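Local atomic coordinates of extracellular PQQ-dependent sugar dehydrogenase (Coprinopsis cinerea, PDB entry 6JT6), a protein that probably oxidises sugars at a pyrroloquinoline quinone centre and passes the electrons to its haem-carrying cytochrome b domain, the part described here. Residues Tyr170-Ile174 and Gly175-Thr179; Gly132-Thr136 and Gly137-Phe141. All coordinates share one frame; numbering follows the deposited sequence.

Contact 1 (Tyr170-Ile174 and Gly175-Thr179); sequences YGFDI and GNART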
ATOM      1  N   TYR A 170       5.426 -12.181   1.266  1.00 17.62           N
ATOM      2  CA  TYR A 170       6.684 -12.184   2.025  1.00 17.72           C
ATOM      3  C   TYR A 170       6.359 -11.958   3.486  1.00 18.09           C
ATOM      4  O   TYR A 170       5.341 -11.334   3.800  1.00 18.45           O
ATOM      5  CB  TYR A 170       7.659 -11.105   1.496  1.00 16.51           C
ATOM      6  CG  TYR A 170       7.073  -9.703   1.517  1.00 16.62           C
ATOM      7  CD1 TYR A 170       7.196  -8.884   2.642  1.00 17.00           C
ATOM      8  CD2 TYR A 170       6.372  -9.208   0.416  1.00 17.28           C
ATOM      9  CE1 TYR A 170       6.642  -7.613   2.664  1.00 17.19           C
ATOM     10  CE2 TYR A 170       5.809  -7.939   0.427  1.00 17.47           C
ATOM     11  CZ  TYR A 170       5.959  -7.141   1.548  1.00 18.20           C
ATOM     12  OH  TYR A 170       5.407  -5.865   1.534  1.00 19.25           O
ATOM     13  N   GLY A 171       7.223 -12.483   4.359  1.00 18.19           N
ATOM     14  CA  GLY A 171       7.160 -12.234   5.788  1.00 19.86           C
ATOM     15  C   GLY A 171       7.940 -10.980   6.166  1.00 20.93           C
ATOM     16  O   GLY A 171       8.902 -10.588   5.494  1.00 19.96           O
ATOM     17  N   PHE A 172       7.496 -10.312   7.218  1.00 21.90           N
ATOM     18  CA  PHE A 172       8.333  -9.263   7.803  1.00 24.94           C
ATOM     19  C   PHE A 172       8.040  -9.014   9.275  1.00 24.08           C
ATOM     20  O   PHE A 172       6.955  -9.342   9.782  1.00 23.31           O
ATOM     21  CB  PHE A 172       8.269  -7.953   7.003  1.00 25.95           C
ATOM     22  CG  PHE A 172       6.989  -7.209   7.162  1.00 26.25           C
ATOM     23  CD1 PHE A 172       6.939  -6.070   7.957  1.00 28.47           C
ATOM     24  CD2 PHE A 172       5.831  -7.649   6.538  1.00 28.54           C
ATOM     25  CE1 PHE A 172       5.752  -5.372   8.122  1.00 30.92           C
ATOM     26  CE2 PHE A 172       4.638  -6.952   6.683  1.00 29.81           C
ATOM     27  CZ  PHE A 172       4.600  -5.808   7.474  1.00 30.48           C
ATOM     28  N   ASP A 173       9.013  -8.369   9.905  1.00 22.99           N
ATOM     29  CA  ASP A 173       8.965  -7.997  11.300  1.00 22.16           C
ATOM     30  C   ASP A 173       8.186  -6.692  11.417  1.00 20.19           C
ATOM     31  O   ASP A 173       8.677  -5.622  11.030  1.00 19.68           O
ATOM     32  CB  ASP A 173      10.407  -7.807  11.787  1.00 22.06           C
ATOM     33  CG  ASP A 173      10.502  -7.563  13.259  1.00 23.15           C
ATOM     34  OD1 ASP A 173       9.508  -7.170  13.909  1.00 22.37           O
ATOM     35  OD2 ASP A 173      11.608  -7.763  13.771  1.00 25.67           O
ATOM     36  N   ILE A 174       6.986  -6.780  11.980  1.00 20.65           N
ATOM     37  CA  ILE A 174       6.066  -5.618  12.087  1.00 21.06           C
ATOM     38  C   ILE A 174       6.614  -4.551  13.043  1.00 21.45           C
ATOM     39  O   ILE A 174       6.557  -3.357  12.743  1.00 19.23           O
ATOM     40  CB  ILE A 174       4.612  -6.064  12.462  1.00 23.04           C
ATOM     41  CG1 ILE A 174       3.587  -4.945  12.264  1.00 24.29           C
ATOM     42  CG2 ILE A 174       4.537  -6.573  13.892  1.00 23.18           C
ATOM     43  CD1 ILE A 174       3.412  -4.565  10.801  1.00 24.12           C
ATOM     44  N   GLY A 175       7.145  -4.992  14.191  1.00 21.06           N
ATOM     45  CA  GLY A 175       7.767  -4.100  15.159  1.00 22.62           C
ATOM     46  C   GLY A 175       8.885  -3.256  14.583  1.00 22.88           C
ATOM     47  O   GLY A 175       9.075  -2.117  14.985  1.00 25.22           O
ATOM     48  N   ASN A 176       9.608  -3.809  13.624  1.00 24.15           N
ATOM     49  CA  ASN A 176      10.589  -3.050  12.871  1.00 26.67           C
ATOM     50  C   ASN A 176      10.022  -1.962  11.957  1.00 26.27           C
ATOM     51  O   ASN A 176      10.754  -1.027  11.575  1.00 26.00           O
ATOM     52  CB  ASN A 176      11.492  -3.993  12.077  1.00 31.21           C
ATOM     53  CG  ASN A 176      12.883  -4.088  12.677  1.00 38.24           C
ATOM     54  OD1 ASN A 176      13.318  -5.155  13.148  1.00 42.05           O
ATOM     55  ND2 ASN A 176      13.586  -2.962  12.688  1.00 37.66           N
ATOM     56  N   ALA A 177       8.744  -2.093  11.590  1.00 23.13           N
ATOM     57  CA  ALA A 177       8.057  -1.110  10.754  1.00 23.11           C
ATOM     58  C   ALA A 177       7.346  -0.043  11.624  1.00 23.36           C
ATOM     59  O   ALA A 177       6.878   0.978  11.104  1.00 22.39           O
ATOM     60  CB  ALA A 177       7.093  -1.809   9.799  1.00 20.66           C
ATOM     61  N   ARG A 178       7.295  -0.278  12.945  1.00 22.31           N
ATOM     62  CA  ARG A 178       6.676   0.658  13.908  1.00 22.08           C
ATOM     63  C   ARG A 178       7.638   1.784  14.307  1.00 22.32           C
ATOM     64  O   ARG A 178       8.823   1.555  14.443  1.00 21.31           O
ATOM     65  CB  ARG A 178       6.121  -0.078  15.144  1.00 22.35           C
ATOM     66  CG  ARG A 178       5.055  -1.116  14.820  1.00 22.28           C
ATOM     67  CD  ARG A 178       4.193  -1.531  16.024  1.00 24.83           C
ATOM     68  NE  ARG A 178       3.136  -2.476  15.615  1.00 23.54           N
ATOM     69  CZ  ARG A 178       1.950  -2.167  15.063  1.00 23.88           C
ATOM     70  NH1 ARG A 178       1.551  -0.906  14.856  1.00 22.82           N
ATOM     71  NH2 ARG A 178       1.118  -3.156  14.736  1.00 23.19           N
ATOM     72  N   THR A 179       7.123   3.005  14.469  1.00 20.67           N
ATOM     73  CA  THR A 179       7.966   4.160  14.833  1.00 20.97           C
ATOM     74  C   THR A 179       7.208   5.231  15.609  1.00 22.01           C
ATOM     75  O   THR A 179       6.066   5.583  15.270  1.00 21.76           O
ATOM     76  CB  THR A 179       8.714   4.805  13.620  1.00 21.48           C
ATOM     77  OG1 THR A 179       9.526   5.900  14.085  1.00 22.33           O
ATOM     78  CG2 THR A 179       7.742   5.347  12.552  1.00 20.78           C
TER

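Contact 2 (Gly132-Thr136 and Gly137-Phe141); sequences GIPTT and GSAVF. With ACT (acetate ion), chain F.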
ATOM      1  N   GLY A 132      -5.907  -9.968  11.126  1.00 16.71           N
ATOM      2  CA  GLY A 132      -5.383  -8.623  11.372  1.00 16.60           C
ATOM      3  C   GLY A 132      -3.884  -8.527  11.193  1.00 16.69           C
ATOM      4  O   GLY A 132      -3.238  -9.490  10.803  1.00 15.85           O
ATOM      5  N   ILE A 133      -3.333  -7.342  11.429  1.00 17.84           N
ATOM      6  CA  ILE A 133      -1.889  -7.154  11.424  1.00 18.50           C
ATOM      7  C   ILE A 133      -1.493  -7.205  12.906  1.00 20.34           C
ATOM      8  O   ILE A 133      -2.009  -6.413  13.694  1.00 21.32           O
ATOM      9  CB  ILE A 133      -1.473  -5.807  10.761  1.00 19.07           C
ATOM     10  CG1 ILE A 133      -1.898  -5.745   9.270  1.00 18.16           C
ATOM     11  CG2 ILE A 133       0.036  -5.582  10.875  1.00 18.83           C
ATOM     12  CD1 ILE A 133      -1.858  -4.344   8.675  1.00 17.88           C
ATOM     13  N   PRO A 134      -0.586  -8.129  13.297  1.00 22.63           N
ATOM     14  CA  PRO A 134      -0.232  -8.232  14.731  1.00 25.14           C
ATOM     15  C   PRO A 134       0.463  -6.972  15.278  1.00 27.34           C
ATOM     16  O   PRO A 134       1.026  -6.188  14.504  1.00 24.96           O
ATOM     17  CB  PRO A 134       0.712  -9.449  14.790  1.00 26.47           C
ATOM     18  CG  PRO A 134       1.243  -9.602  13.398  1.00 27.23           C
ATOM     19  CD  PRO A 134       0.145  -9.109  12.465  1.00 24.34           C
ATOM     20  N   THR A 135       0.414  -6.781  16.599  1.00 30.63           N
ATOM     21  CA  THR A 135       1.095  -5.644  17.250  1.00 32.14           C
ATOM     22  C   THR A 135       2.598  -5.883  17.198  1.00 30.64           C
ATOM     23  O   THR A 135       3.374  -4.952  16.987  1.00 28.40           O
ATOM     24  CB  THR A 135       0.669  -5.442  18.730  1.00 34.28           C
ATOM     25  OG1 THR A 135      -0.751  -5.441  18.834  1.00 39.48           O
ATOM     26  CG2 THR A 135       1.163  -4.119  19.262  1.00 36.02           C
ATOM     27  N   THR A 136       2.992  -7.135  17.431  1.00 32.13           N
ATOM     28  CA  THR A 136       4.396  -7.532  17.419  1.00 31.32           C
ATOM     29  C   THR A 136       4.548  -8.867  16.698  1.00 29.73           C
ATOM     30  O   THR A 136       3.584  -9.639  16.533  1.00 30.36           O
ATOM     31  CB  THR A 136       4.982  -7.691  18.848  1.00 32.35           C
ATOM     32  OG1 THR A 136       4.195  -8.644  19.564  1.00 35.76           O
ATOM     33  CG2 THR A 136       5.021  -6.365  19.622  1.00 34.08           C
ATOM     34  N   GLY A 137       5.771  -9.159  16.289  1.00 28.46           N
ATOM     35  CA  GLY A 137       6.061 -10.461  15.705  1.00 28.29           C
ATOM     36  C   GLY A 137       6.022 -10.392  14.191  1.00 28.39           C
ATOM     37  O   GLY A 137       6.295  -9.343  13.597  1.00 29.85           O
ATOM     38  N   SER A 138       5.708 -11.518  13.566  1.00 26.59           N
ATOM     39  CA  SER A 138       5.781 -11.602  12.124  1.00 26.67           C
ATOM     40  C   SER A 138       4.428 -11.345  11.476  1.00 24.66           C
ATOM     41  O   SER A 138       3.382 -11.826  11.932  1.00 24.71           O
ATOM     42  CB  SER A 138       6.342 -12.950  11.677  1.00 30.94           C
ATOM     43  OG  SER A 138       5.608 -14.015  12.263  1.00 40.20           O
ATOM     44  N   ALA A 139       4.475 -10.558  10.419  1.00 20.44           N
ATOM     45  CA  ALA A 139       3.368 -10.434   9.517  1.00 20.14           C
ATOM     46  C   ALA A 139       3.760 -11.029   8.148  1.00 19.76           C
ATOM     47  O   ALA A 139       4.943 -11.051   7.789  1.00 19.09           O
ATOM     48  CB  ALA A 139       2.998  -8.975   9.400  1.00 21.36           C
ATOM     49  N   VAL A 140       2.778 -11.567   7.423  1.00 18.39           N
ATOM     50  CA  VAL A 140       2.968 -11.952   6.016  1.00 17.40           C
ATOM     51  C   VAL A 140       2.075 -11.044   5.180  1.00 16.23           C
ATOM     52  O   VAL A 140       0.867 -11.042   5.368  1.00 14.68           O
ATOM     53  CB  VAL A 140       2.633 -13.431   5.717  1.00 16.95           C
ATOM     54  CG1 VAL A 140       2.950 -13.782   4.235  1.00 17.07           C
ATOM     55  CG2 VAL A 140       3.444 -14.373   6.618  1.00 19.14           C
ATOM     56  N   PHE A 141       2.692 -10.283   4.272  1.00 14.99           N
ATOM     57  CA  PHE A 141       1.947  -9.416   3.350  1.00 15.74           C
ATOM     58  C   PHE A 141       2.020  -9.996   1.957  1.00 14.79           C
ATOM     59  O   PHE A 141       3.025 -10.626   1.567  1.00 14.69           O
ATOM     60  CB  PHE A 141       2.516  -7.972   3.324  1.00 15.97           C
ATOM     61  CG  PHE A 141       2.010  -7.064   4.438  1.00 17.69           C
ATOM     62  CD1 PHE A 141       1.214  -7.543   5.482  1.00 17.60           C
ATOM     63  CD2 PHE A 141       2.389  -5.715   4.462  1.00 18.22           C
ATOM     64  CE1 PHE A 141       0.773  -6.693   6.515  1.00 19.06           C
ATOM     65  CE2 PHE A 141       1.956  -4.856   5.479  1.00 19.62           C
ATOM     66  CZ  PHE A 141       1.139  -5.352   6.519  1.00 20.04           C
TER
HETATM   67  C   ACT F 305      -0.463 -10.427   8.575  1.00 32.89           C
HETATM   68  O   ACT F 305      -0.192 -11.703   8.522  1.00 28.41           O
HETATM   69  OXT ACT F 305      -1.508  -9.803   8.886  1.00 25.79           O
HETATM   70  CH3 ACT F 305       0.535  -9.421   8.209  1.00 35.05           C

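Contact 1 (Tyr170-Ile174 and Gly175-Thr179)
The amide N of A177 donates to the carbonyl O of I174 at 2.8 Å, closing a four-residue turn just past strand 166-173, with G175 and N176 at helical backbone angles. The donor stands 59° out of the carbonyl plane, off the lone pairs. One residue earlier in the turn, the N of N176 makes two weak bonds to D173, one to its backbone O and one to carboxylate OD1. D173 turns its CG anti to its own N (chi1 -174°), beside the carbonyl carbon, which brings OD1 to 3.4 Å from N176 N. On the buried side, A177 CB sits at the ring edge of F172, 4.2 Å from CE1. R178 runs extended past I174, its CG 3.4 Å from I174 O and its NH2 3.9 Å from I174 CG1. Beyond this first shell, its guanidinium bonds the carbonyls of T135, P134 and P33. A methionine in its place would probably leave those three oxygens without the N-H groups that hold the turn to them. As an example of how a strand is turned off its sheet, one good backbone bond and two weak ones to D173 accompany the bend, while one cationic side chain fastens it to the P134-T135 loop and the end of strand 26-33.

Contact 2 (Gly132-Thr136 and Gly137-Phe141)
P134 and A139 touch across a chain that doubles back, the directions of its two short runs 152° apart; the nearest CA atoms of the two arms, those of I133 and A139, are 6.5 Å apart. The loop 132-136 thus folds over the start of strand 138-146, an inner strand of the antiparallel sheet in this cytochrome domain, of the family found in cellobiose dehydrogenase. No hydrogen bond joins the two runs, so the reversal is not a paired hairpin. G137 takes backbone angles at which a CB would clash with T136 O, and glycine answers that constraint at the bend.

The side chains meet mainly through apolar groups. P134 lays its ring toward the strand: CG lies 3.4 Å from the carbonyl O of S138, and CD is 4.2 Å from A139 CB. Deeper in, I133 and F141 cross at about a right angle. With I133 CG1 anti to the carbonyl carbon (chi1 -62°) and the chain continuing extended, CD1 comes to 3.8 Å from F141 CZ, approaching the ring obliquely. F32 lies against both of these side chains, and Y30 and F172 meet the F141 ring edge-to-face, so F141 belongs to the domain interior, its side chain about 8 Å from the haem.

An acetate, probably from the crystallisation liquor, is modelled between loop and strand, but its exact placement is doubtful, because its CH3 lies too close to A139 CB. With that caution, the backbone N of V140 donates to the acetate O at 3.2 Å, in a nearly straight bond with an angle of 168° at the hydrogen.

How the contacts relate
From the N terminus, contact 2 comes first: the loop after strand 113-121 runs through 132-136 and turns about T136-G137 into strand 138-146, folding back over the start of that strand. Contact 1 follows where strand 166-173 ends; its turn leads to strand 178-179, which pairs parallel with strand 26-33 of the second sheet, and on to the helix 182-191. The two closures lie in series, neither nested nor crossed, yet their centres are only 7 Å apart because strands 138-146 and 166-173 are antiparallel neighbours. Across that seam F172 N lies 2.7 Å from A139 O, a probable hydrogen bond, and R178 to T135 ties the turn of contact 1 to the loop of contact 2.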